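Local coordinates for putative uncharacterized protein (Coprinopsis cinerea, PDB 3W9A) that probably hydrolyses beta-glucan chains as the catalytic domain of a glycoside hydrolase family 131 enzyme with a beta-jelly-roll fold, at residues S8-T13 against T56-G61; N93-F98 against G225-Q230; S99-N104 against D154-F159; A107-L112 against V207-P212. All coordinates share one frame; numbering follows the deposited sequence.

How the contacts relate
Contacts 2 and 3 share strand 93-101 of one antiparallel sheet of the beta-jelly roll: contact 2 packs a loop on its first part, contact 3 uses its end and the start of the neighbouring strand 157-164. Their centres are about 18 Å apart, and Phe98 O to Phe159 N, 2.8 Å, probably a hydrogen bond, carries one into the other. Contact 1 joins two loops, comes first along the chain and touches none of the others; its centre lies about 17 Å from that of contact 3. Contact 4, another loop pair, packs on contact 3 through Arg102. Contacts 3 and 4 cross in chain order, so parts far apart in sequence are brought together in one domain.

Contact 1: S8-T13 against T56-G61; sequences SFNNYT and TSELRG
An ST turn at Ser8, running into a type I beta turn from Phe9 to Tyr12, is gripped here by the loop that leads into strand 61-66. Glu58 takes the first turn with both carboxylate oxygens, each through its syn lone pair: Ser8 OG donates to OE1 at 2.6 Å, and Phe9 N reaches OE2 at 3.0 Å in a nearly straight bond (166°). Ser8 OG in turn accepts from Asn10 N. The amide of Asn10 bridges back to the other loop: Leu59 N donates to OD1 at 2.8 Å, while ND2 meets Ser57 O in the planes of both groups, at 177°. Arg60, its chain bent at chi3 (73°), brings NH1 to Phe9 O at 3.0 Å and to Asn10 O at 2.9 Å. Both oxygens lie in the guanidinium plane, although NH1 stands above the carbonyl plane of Asn10. Phe9 O also accepts from Tyr12 N, which arrives from the face opposite to NH1. Water 2 links Arg60 NH2 with Asn10 O. Phe9 and Tyr12 also pack on Leu46 of strand 44-47. The carboxylate thus binds turn donors and the guanidinium turn acceptors, a complementary clasp that probably fixes the loop's shape.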
# COMPACT_ATOMS: atom_id res chain seq x y z
N SER A 8 -5.03 -0.85 10.58
CA SER A 8 -5.46 0.45 11.09
C SER A 8 -4.27 1.15 11.70
O SER A 8 -3.43 0.52 12.33
CB SER A 8 -6.51 0.25 12.18
OG SER A 8 -6.66 1.45 12.93
N PHE A 9 -4.17 2.47 11.50
CA PHE A 9 -3.12 3.25 12.13
C PHE A 9 -3.62 3.89 13.44
O PHE A 9 -2.93 4.75 14.01
CB PHE A 9 -2.58 4.31 11.17
CG PHE A 9 -1.89 3.74 9.97
CD1 PHE A 9 -0.72 3.03 10.11
CD2 PHE A 9 -2.43 3.88 8.70
CE1 PHE A 9 -0.08 2.48 9.01
CE2 PHE A 9 -1.79 3.34 7.59
CZ PHE A 9 -0.62 2.63 7.75
N ASN A 10 -4.80 3.48 13.94
CA ASN A 10 -5.36 4.16 15.12
C ASN A 10 -4.42 4.12 16.33
O ASN A 10 -4.45 5.02 17.15
CB ASN A 10 -6.73 3.60 15.51
CG ASN A 10 -7.82 3.98 14.54
OD1 ASN A 10 -7.65 4.86 13.69
ND2 ASN A 10 -8.98 3.30 14.65
N ASN A 11 -3.59 3.09 16.46
CA ASN A 11 -2.68 2.97 17.60
C ASN A 11 -1.32 3.54 17.30
O ASN A 11 -0.45 3.54 18.16
CB ASN A 11 -2.54 1.52 18.04
CG ASN A 11 -3.79 0.99 18.70
OD1 ASN A 11 -4.76 1.72 18.90
ND2 ASN A 11 -3.78 -0.29 19.05
N TYR A 12 -1.13 4.04 16.09
CA TYR A 12 0.15 4.62 15.70
C TYR A 12 -0.01 6.12 15.68
O TYR A 12 -0.54 6.68 14.72
CB TYR A 12 0.63 4.05 14.35
CG TYR A 12 1.03 2.60 14.45
CD1 TYR A 12 2.36 2.23 14.70
CD2 TYR A 12 0.08 1.59 14.33
CE1 TYR A 12 2.72 0.88 14.79
CE2 TYR A 12 0.44 0.25 14.42
CZ TYR A 12 1.74 -0.10 14.65
OH TYR A 12 2.05 -1.45 14.75
N THR A 13 0.44 6.76 16.76
CA THR A 13 0.18 8.19 17.00
C THR A 13 1.36 9.10 16.65
O THR A 13 1.15 10.25 16.31
CB THR A 13 -0.19 8.45 18.48
OG1 THR A 13 -1.37 7.70 18.78
CG2 THR A 13 -0.46 9.94 18.75
N THR A 56 -14.21 6.56 7.82
CA THR A 56 -14.62 7.15 9.09
C THR A 56 -14.09 6.39 10.31
O THR A 56 -13.92 6.98 11.37
CB THR A 56 -16.14 7.29 9.12
OG1 THR A 56 -16.73 6.10 8.59
CG2 THR A 56 -16.56 8.46 8.23
N SER A 57 -13.83 5.09 10.17
CA SER A 57 -13.35 4.26 11.29
C SER A 57 -11.87 4.47 11.63
O SER A 57 -11.36 3.92 12.60
CB SER A 57 -13.59 2.78 10.98
OG SER A 57 -12.78 2.37 9.89
N GLU A 58 -11.18 5.27 10.81
CA GLU A 58 -9.76 5.57 11.00
C GLU A 58 -9.52 7.00 11.52
O GLU A 58 -10.11 7.94 11.02
CB GLU A 58 -9.03 5.39 9.65
CG GLU A 58 -8.73 3.95 9.29
CD GLU A 58 -7.70 3.35 10.23
OE1 GLU A 58 -8.10 2.62 11.17
OE2 GLU A 58 -6.50 3.66 10.05
N LEU A 59 -8.65 7.16 12.51
CA LEU A 59 -8.36 8.46 13.06
C LEU A 59 -7.38 9.21 12.17
O LEU A 59 -7.44 10.43 12.05
CB LEU A 59 -7.75 8.34 14.46
CG LEU A 59 -8.53 7.56 15.52
CD1 LEU A 59 -7.71 7.50 16.79
CD2 LEU A 59 -9.90 8.16 15.79
N ARG A 60 -6.44 8.48 11.56
CA ARG A 60 -5.39 9.13 10.79
C ARG A 60 -4.92 8.30 9.59
O ARG A 60 -5.34 7.17 9.42
CB ARG A 60 -4.22 9.50 11.70
CG ARG A 60 -3.54 8.33 12.35
CD ARG A 60 -2.55 8.81 13.39
NE ARG A 60 -3.23 9.31 14.58
CZ ARG A 60 -3.73 8.55 15.55
NH1 ARG A 60 -3.63 7.23 15.53
NH2 ARG A 60 -4.34 9.15 16.57
N GLY A 61 -4.10 8.91 8.74
CA GLY A 61 -3.40 8.19 7.66
C GLY A 61 -1.88 8.28 7.78
O GLY A 61 -1.33 8.97 8.64
O HOH W 1 -5.72 5.74 11.92
O HOH W 2 -4.91 7.06 18.85

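Contact 2: N93-F98 against G225-Q230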
# COMPACT_ATOMS: atom_id res chain seq x y z
N ASN A 93 -9.40 -17.21 -0.43
CA ASN A 93 -9.62 -15.98 -1.17
C ASN A 93 -9.61 -14.81 -0.19
O ASN A 93 -10.46 -14.72 0.69
CB ASN A 93 -10.94 -16.08 -1.95
CG ASN A 93 -11.28 -14.82 -2.73
OD1 ASN A 93 -10.40 -14.06 -3.15
ND2 ASN A 93 -12.56 -14.62 -2.96
N LEU A 94 -8.62 -13.94 -0.31
CA LEU A 94 -8.46 -12.81 0.61
C LEU A 94 -8.39 -11.52 -0.16
O LEU A 94 -8.00 -11.48 -1.31
CB LEU A 94 -7.17 -12.94 1.46
CG LEU A 94 -7.04 -14.20 2.32
CD1 LEU A 94 -5.71 -14.28 3.03
CD2 LEU A 94 -8.19 -14.28 3.33
N PHE A 95 -8.74 -10.45 0.53
CA PHE A 95 -8.86 -9.14 -0.08
C PHE A 95 -7.94 -8.20 0.65
O PHE A 95 -8.09 -7.98 1.86
CB PHE A 95 -10.31 -8.67 -0.05
CG PHE A 95 -11.24 -9.57 -0.81
CD1 PHE A 95 -11.77 -10.72 -0.22
CD2 PHE A 95 -11.55 -9.31 -2.14
CE1 PHE A 95 -12.61 -11.55 -0.94
CE2 PHE A 95 -12.38 -10.15 -2.86
CZ PHE A 95 -12.92 -11.27 -2.26
N TYR A 96 -6.97 -7.67 -0.08
CA TYR A 96 -5.97 -6.82 0.52
C TYR A 96 -6.38 -5.39 0.22
O TYR A 96 -6.24 -4.93 -0.93
CB TYR A 96 -4.59 -7.10 -0.08
CG TYR A 96 -3.83 -8.29 0.46
CD1 TYR A 96 -4.40 -9.56 0.50
CD2 TYR A 96 -2.51 -8.15 0.90
CE1 TYR A 96 -3.67 -10.65 0.97
CE2 TYR A 96 -1.78 -9.22 1.37
CZ TYR A 96 -2.36 -10.47 1.39
OH TYR A 96 -1.61 -11.53 1.86
N HIS A 97 -6.87 -4.69 1.24
CA HIS A 97 -7.40 -3.33 1.05
C HIS A 97 -6.38 -2.26 1.37
O HIS A 97 -5.58 -2.40 2.33
CB HIS A 97 -8.58 -3.07 1.96
CG HIS A 97 -9.83 -3.81 1.60
ND1 HIS A 97 -10.91 -3.18 1.03
CD2 HIS A 97 -10.18 -5.10 1.77
CE1 HIS A 97 -11.88 -4.07 0.85
NE2 HIS A 97 -11.46 -5.24 1.28
N PHE A 98 -6.43 -1.19 0.61
CA PHE A 98 -5.72 0.04 0.96
C PHE A 98 -6.24 1.17 0.09
O PHE A 98 -6.88 0.93 -0.95
CB PHE A 98 -4.20 -0.09 0.74
CG PHE A 98 -3.81 -0.44 -0.67
CD1 PHE A 98 -3.41 0.56 -1.56
CD2 PHE A 98 -3.86 -1.75 -1.11
CE1 PHE A 98 -3.08 0.24 -2.86
CE2 PHE A 98 -3.53 -2.07 -2.41
CZ PHE A 98 -3.13 -1.07 -3.28
N GLY A 225 -13.61 -13.05 2.23
CA GLY A 225 -14.82 -12.70 1.51
C GLY A 225 -16.06 -12.86 2.39
O GLY A 225 -15.98 -13.46 3.46
N PRO A 226 -17.21 -12.32 1.94
CA PRO A 226 -17.27 -11.54 0.72
C PRO A 226 -16.70 -10.13 0.94
O PRO A 226 -16.71 -9.60 2.05
CB PRO A 226 -18.77 -11.51 0.41
CG PRO A 226 -19.43 -11.60 1.75
CD PRO A 226 -18.49 -12.35 2.66
N ILE A 227 -16.20 -9.54 -0.13
CA ILE A 227 -15.51 -8.24 -0.05
C ILE A 227 -16.41 -7.16 0.55
O ILE A 227 -17.61 -7.11 0.29
CB ILE A 227 -14.96 -7.81 -1.44
CG1 ILE A 227 -14.03 -6.60 -1.30
CG2 ILE A 227 -16.09 -7.48 -2.42
CD1 ILE A 227 -13.41 -6.16 -2.62
N THR A 228 -15.83 -6.31 1.39
CA THR A 228 -16.48 -5.09 1.84
C THR A 228 -16.23 -4.02 0.77
O THR A 228 -15.09 -3.64 0.53
CB THR A 228 -15.89 -4.61 3.18
OG1 THR A 228 -15.97 -5.66 4.15
CG2 THR A 228 -16.64 -3.38 3.69
N THR A 229 -17.29 -3.57 0.11
CA THR A 229 -17.13 -2.65 -1.02
C THR A 229 -17.26 -1.21 -0.54
O THR A 229 -16.72 -0.30 -1.15
CB THR A 229 -18.19 -2.89 -2.10
OG1 THR A 229 -19.48 -2.75 -1.50
CG2 THR A 229 -18.05 -4.28 -2.70
N GLN A 230 -17.98 -1.03 0.58
CA GLN A 230 -18.31 0.29 1.10
C GLN A 230 -17.09 0.91 1.76
O GLN A 230 -16.42 0.25 2.58
CB GLN A 230 -19.46 0.19 2.11
CG GLN A 230 -19.73 1.45 2.92
CD GLN A 230 -20.94 1.31 3.82
OE1 GLN A 230 -22.02 1.00 3.35
NE2 GLN A 230 -20.76 1.55 5.12
O HOH W 3 -12.73 -15.67 1.84
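Between segment 93-98, the first part of strand 93-101, and the irregular segment 225-230, the nearest CA atoms, such as those of Phe95 and Ile227, are 6.7 Å apart, and no direct hydrogen bond joins the two. One water spans the gap near the start of the strand, donating to Asn93 O and accepting from Gly225 N at 2.8 Å. Ile227 and Phe95 carry the packing. Ile227 CB sits over one face of the ring, 3.9 Å from the Phe95 centroid and 18° off its normal, which meets the geometry of a CH-pi contact. With Ile227 CG1 anti to the backbone N, chi1 -169° sends CG1 and CD1 outward past the rim, CD1 3.7 Å from Phe95 CD2. Farther round the ring, CE1 lies 3.5 Å from Gly225 CA. Replacing Phe95 with an alanine would probably leave Ile227 without the face it rests on and open a gap beside Gly225. Ile227 CG1 also reaches His97 NE2 at 3.9 Å, while the His97 ring turns its edge to Thr228 O, CE1 3.3 Å away. The polar ends are held by Glu223, whose OE2 bonds His97 NE2 and whose OE1 bonds Thr228 OG1. Strand 93-101 runs between strands 157-164 and 213-224; Ile227 also touches Ala160 of the former and Trp173 of strand 169-176, laying the segment along the sheet's face.

Contact 3: S99-N104 against D154-F159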
# COMPACT_ATOMS: atom_id res chain seq x y z
N SER A 99 -5.94 2.39 0.53
CA SER A 99 -6.20 3.61 -0.22
C SER A 99 -4.92 4.42 -0.29
O SER A 99 -4.22 4.56 0.71
CB SER A 99 -7.28 4.47 0.45
OG SER A 99 -8.46 3.72 0.70
N ILE A 100 -4.67 4.99 -1.45
CA ILE A 100 -3.45 5.71 -1.69
C ILE A 100 -3.72 7.04 -2.42
O ILE A 100 -4.69 7.19 -3.18
CB ILE A 100 -2.47 4.78 -2.45
CG1 ILE A 100 -1.08 5.39 -2.53
CG2 ILE A 100 -2.97 4.45 -3.84
CD1 ILE A 100 0.00 4.35 -2.77
N LYS A 101 -2.88 8.03 -2.14
CA LYS A 101 -2.91 9.28 -2.91
C LYS A 101 -1.57 9.98 -2.88
O LYS A 101 -0.67 9.64 -2.09
CB LYS A 101 -3.96 10.25 -2.38
CG LYS A 101 -3.56 10.96 -1.09
CD LYS A 101 -4.19 12.34 -0.99
CE LYS A 101 -3.68 13.07 0.23
NZ LYS A 101 -4.41 14.35 0.42
N ARG A 102 -1.48 10.98 -3.75
CA ARG A 102 -0.38 11.94 -3.74
C ARG A 102 -0.95 13.34 -3.63
O ARG A 102 -2.15 13.53 -3.79
CB ARG A 102 0.46 11.81 -5.02
CG ARG A 102 -0.27 12.15 -6.31
CD ARG A 102 0.75 12.45 -7.38
NE ARG A 102 0.19 13.12 -8.54
CZ ARG A 102 0.30 14.43 -8.80
NH1 ARG A 102 0.91 15.26 -7.96
NH2 ARG A 102 -0.23 14.91 -9.92
N THR A 103 -0.08 14.31 -3.35
CA THR A 103 -0.46 15.73 -3.44
C THR A 103 0.44 16.39 -4.47
O THR A 103 1.17 15.71 -5.21
CB THR A 103 -0.35 16.45 -2.08
OG1 THR A 103 1.03 16.55 -1.66
CG2 THR A 103 -1.16 15.73 -1.01
N ASN A 104 0.39 17.71 -4.53
CA ASN A 104 1.32 18.47 -5.33
C ASN A 104 2.66 18.69 -4.63
O ASN A 104 3.66 18.97 -5.28
CB ASN A 104 0.68 19.79 -5.71
CG ASN A 104 -0.27 19.65 -6.89
OD1 ASN A 104 -0.12 18.76 -7.73
ND2 ASN A 104 -1.22 20.54 -6.96
N ASP A 154 -4.38 14.74 -5.04
CA ASP A 154 -5.45 14.82 -4.02
C ASP A 154 -6.66 13.90 -4.18
O ASP A 154 -7.54 13.91 -3.34
CB ASP A 154 -5.85 16.27 -3.78
CG ASP A 154 -4.75 17.04 -3.05
OD1 ASP A 154 -4.10 17.88 -3.68
OD2 ASP A 154 -4.48 16.73 -1.86
N THR A 155 -6.69 13.09 -5.22
CA THR A 155 -7.71 12.08 -5.36
C THR A 155 -7.32 10.84 -4.56
O THR A 155 -6.18 10.40 -4.61
CB THR A 155 -7.92 11.77 -6.84
OG1 THR A 155 -8.31 12.98 -7.51
CG2 THR A 155 -8.98 10.72 -7.02
N TRP A 156 -8.26 10.28 -3.80
CA TRP A 156 -7.95 9.10 -2.99
C TRP A 156 -8.33 7.90 -3.81
O TRP A 156 -9.48 7.76 -4.19
CB TRP A 156 -8.67 9.11 -1.64
CG TRP A 156 -7.90 9.79 -0.56
CD1 TRP A 156 -8.07 11.07 -0.07
CD2 TRP A 156 -6.79 9.23 0.17
NE1 TRP A 156 -7.15 11.32 0.92
CE2 TRP A 156 -6.35 10.21 1.08
CE3 TRP A 156 -6.13 7.99 0.14
CZ2 TRP A 156 -5.28 10.00 1.96
CZ3 TRP A 156 -5.06 7.77 1.03
CH2 TRP A 156 -4.65 8.77 1.92
N PHE A 157 -7.35 7.06 -4.11
CA PHE A 157 -7.55 5.87 -4.90
C PHE A 157 -7.64 4.67 -3.99
O PHE A 157 -6.69 4.33 -3.26
CB PHE A 157 -6.42 5.73 -5.92
CG PHE A 157 -6.44 6.81 -6.97
CD1 PHE A 157 -7.28 6.68 -8.09
CD2 PHE A 157 -5.67 7.96 -6.82
CE1 PHE A 157 -7.32 7.68 -9.05
CE2 PHE A 157 -5.70 8.96 -7.79
CZ PHE A 157 -6.52 8.82 -8.90
N ASN A 158 -8.82 4.06 -4.01
CA ASN A 158 -9.14 2.91 -3.18
C ASN A 158 -8.88 1.69 -3.98
O ASN A 158 -9.25 1.63 -5.16
CB ASN A 158 -10.61 2.90 -2.76
CG ASN A 158 -11.06 4.22 -2.18
OD1 ASN A 158 -12.07 4.81 -2.63
ND2 ASN A 158 -10.34 4.68 -1.16
N PHE A 159 -8.26 0.69 -3.36
CA PHE A 159 -8.03 -0.59 -4.00
C PHE A 159 -8.29 -1.74 -3.08
O PHE A 159 -8.15 -1.64 -1.84
CB PHE A 159 -6.60 -0.72 -4.48
CG PHE A 159 -6.19 0.28 -5.52
CD1 PHE A 159 -6.53 0.10 -6.85
CD2 PHE A 159 -5.46 1.40 -5.17
CE1 PHE A 159 -6.13 1.00 -7.83
CE2 PHE A 159 -5.06 2.32 -6.13
CZ PHE A 159 -5.39 2.11 -7.47
O HOH W 4 -6.35 13.62 2.64
O HOH W 5 -7.16 14.45 -0.43
O HOH W 6 -3.68 11.15 -5.51
O HOH W 7 -1.86 19.37 -3.18
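Lys101 lies across the indole of Trp156, forming the close-packed part of this contact: CG stands 3.6 Å from the centroid of the six-membered ring, 12° off the normal, in a CH-pi contact. Its chi1 of 76° starts the chain over the ring, and the extended remainder keeps CD and CE close to NE1, CE2 and CZ2. At the indole edge, CZ3 comes to 3.3 Å from Ser99 O. The backbones pair directly. Ile100 and Phe157 form an antiparallel hydrogen-bonded pair, Ile100 N to Phe157 O and Phe157 N to Ile100 O, each 2.8 Å, and on their side of the sheet Ile100 CG2 meets the edge of Phe159 at CE2, 3.8 Å away. A serine in place of Trp156 would probably leave the aliphatic chain of Lys101 without its flat support and freer to turn.

Toward Asp154 the contact loosens and is bridged by waters. Asp154 N still donates to Arg102 O, but Lys101 NZ reaches Asp154 OD2 only at 3.3 Å, a salt bridge with a weak hydrogen bond. Water 4 joins NZ to Trp156 NE1, water 5 joins it to Asp154 O, and water 7 ties Asp154 OD1 to Asn104 N. Strand 213-224 flanks strand 93-101 with Tyr216, in cation-pi contact with Lys101; strand 169-176 flanks strand 157-164, with Ala174 and Leu172 against Phe159.

Contact 4: A107-L112 against V207-P212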
# COMPACT_ATOMS: atom_id res chain seq x y z
N ALA A 107 5.72 15.62 -4.94
CA ALA A 107 4.96 14.77 -5.84
C ALA A 107 5.87 13.71 -6.40
O ALA A 107 6.99 14.01 -6.78
CB ALA A 107 4.38 15.61 -6.98
N PRO A 108 5.44 12.44 -6.41
CA PRO A 108 6.27 11.44 -7.05
C PRO A 108 6.68 11.84 -8.49
O PRO A 108 5.89 12.45 -9.20
CB PRO A 108 5.38 10.21 -7.05
CG PRO A 108 4.55 10.37 -5.82
CD PRO A 108 4.30 11.84 -5.70
N ASP A 109 7.91 11.48 -8.87
CA ASP A 109 8.49 11.80 -10.18
C ASP A 109 7.99 10.85 -11.27
O ASP A 109 8.40 9.69 -11.31
CB ASP A 109 10.00 11.70 -10.07
CG ASP A 109 10.73 12.18 -11.30
OD1 ASP A 109 10.14 12.26 -12.39
OD2 ASP A 109 11.92 12.46 -11.17
N PRO A 110 7.12 11.35 -12.18
CA PRO A 110 6.58 10.49 -13.23
C PRO A 110 7.58 10.02 -14.31
O PRO A 110 7.21 9.23 -15.18
CB PRO A 110 5.48 11.35 -13.85
CG PRO A 110 5.89 12.76 -13.59
CD PRO A 110 6.64 12.74 -12.29
N THR A 111 8.81 10.51 -14.26
CA THR A 111 9.85 10.05 -15.19
C THR A 111 10.63 8.82 -14.67
O THR A 111 11.47 8.29 -15.37
CB THR A 111 10.87 11.19 -15.49
OG1 THR A 111 11.66 11.48 -14.33
CG2 THR A 111 10.13 12.45 -15.95
N LEU A 112 10.34 8.38 -13.44
CA LEU A 112 11.10 7.32 -12.78
C LEU A 112 10.21 6.18 -12.33
O LEU A 112 9.06 6.40 -11.93
CB LEU A 112 11.80 7.88 -11.55
CG LEU A 112 12.91 8.90 -11.80
CD1 LEU A 112 13.47 9.38 -10.48
CD2 LEU A 112 14.01 8.32 -12.66
N VAL A 207 15.64 4.69 -9.03
CA VAL A 207 16.64 5.78 -9.16
C VAL A 207 16.67 6.64 -7.90
O VAL A 207 15.64 7.15 -7.47
CB VAL A 207 16.35 6.66 -10.38
CG1 VAL A 207 17.29 7.87 -10.42
CG2 VAL A 207 16.52 5.83 -11.64
N ASN A 208 17.86 6.81 -7.33
CA ASN A 208 18.03 7.58 -6.10
C ASN A 208 18.47 9.02 -6.40
O ASN A 208 19.57 9.26 -6.93
CB ASN A 208 19.07 6.88 -5.23
CG ASN A 208 19.30 7.57 -3.90
OD1 ASN A 208 19.38 8.80 -3.80
ND2 ASN A 208 19.44 6.76 -2.86
N ARG A 209 17.61 9.96 -6.06
CA ARG A 209 17.99 11.38 -6.03
C ARG A 209 16.92 12.23 -5.37
O ARG A 209 15.78 11.78 -5.17
CB ARG A 209 18.27 11.92 -7.44
CG ARG A 209 17.13 11.69 -8.43
CD ARG A 209 17.34 12.58 -9.63
NE ARG A 209 16.26 12.56 -10.62
CZ ARG A 209 16.33 11.96 -11.81
NH1 ARG A 209 17.40 11.28 -12.15
NH2 ARG A 209 15.31 12.03 -12.65
N ASN A 210 17.32 13.44 -4.99
CA ASN A 210 16.40 14.47 -4.56
C ASN A 210 15.58 14.98 -5.73
O ASN A 210 15.99 14.83 -6.89
CB ASN A 210 17.17 15.64 -3.95
CG ASN A 210 17.67 15.34 -2.56
OD1 ASN A 210 16.97 14.75 -1.74
ND2 ASN A 210 18.91 15.75 -2.28
N PRO A 211 14.44 15.62 -5.43
CA PRO A 211 13.87 15.89 -4.13
C PRO A 211 13.07 14.70 -3.59
O PRO A 211 12.90 13.70 -4.31
CB PRO A 211 12.95 17.08 -4.41
CG PRO A 211 12.49 16.86 -5.79
CD PRO A 211 13.61 16.19 -6.51
N PRO A 212 12.56 14.81 -2.35
CA PRO A 212 11.83 13.67 -1.77
C PRO A 212 10.46 13.48 -2.39
O PRO A 212 9.95 14.38 -3.05
CB PRO A 212 11.72 14.03 -0.28
CG PRO A 212 12.60 15.21 -0.06
CD PRO A 212 12.73 15.90 -1.38
O HOH W 8 9.07 15.29 -5.56
O HOH W 9 13.36 13.93 -12.69
O HOH W 10 14.19 11.30 -15.23
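An Asx turn at Asp109, set within a type I beta turn from Asp109 to Leu112, faces the loop that follows strand 203-205. Asp109 and Arg209 meet across the gap in a long salt bridge, OD2 to NH2 3.7 Å, with carboxylate and guanidinium planes 53° apart. The Arg209 chain, extended from CG to NE (chi3 -175°), carries its guanidinium there. Water 9 bridges the pair with two short bonds, donating to Asp109 OD2 at 2.6 Å and accepting from Arg209 NH2 at 2.7 Å. Water 10, in the guanidinium plane, makes a second bridge from the same NH2 to Thr111 OG1. The other carboxylate oxygen is engaged within the turn, since Asp109 OD1 accepts from both Thr111 OG1 at 2.6 Å and Thr111 N at 2.9 Å. Both donors come from the same face of the carboxylate, and together they restrain its rotation. The apolar share belongs to Leu112: its CD2 packs 3.7 Å from Val207 CB, and the two side chains cross at about a right angle. The other methyl, CD1, lies over one face of the Arg209 guanidinium, offset toward the rim and 3.9 Å from NH2. Water 8 donates to Ala107 O and Pro212 O. Glu213 accepts from Asp109 N. This surface contact therefore rests on a small apolar patch and on charges joined largely through water, a linkage likely to be more yielding than direct bonds.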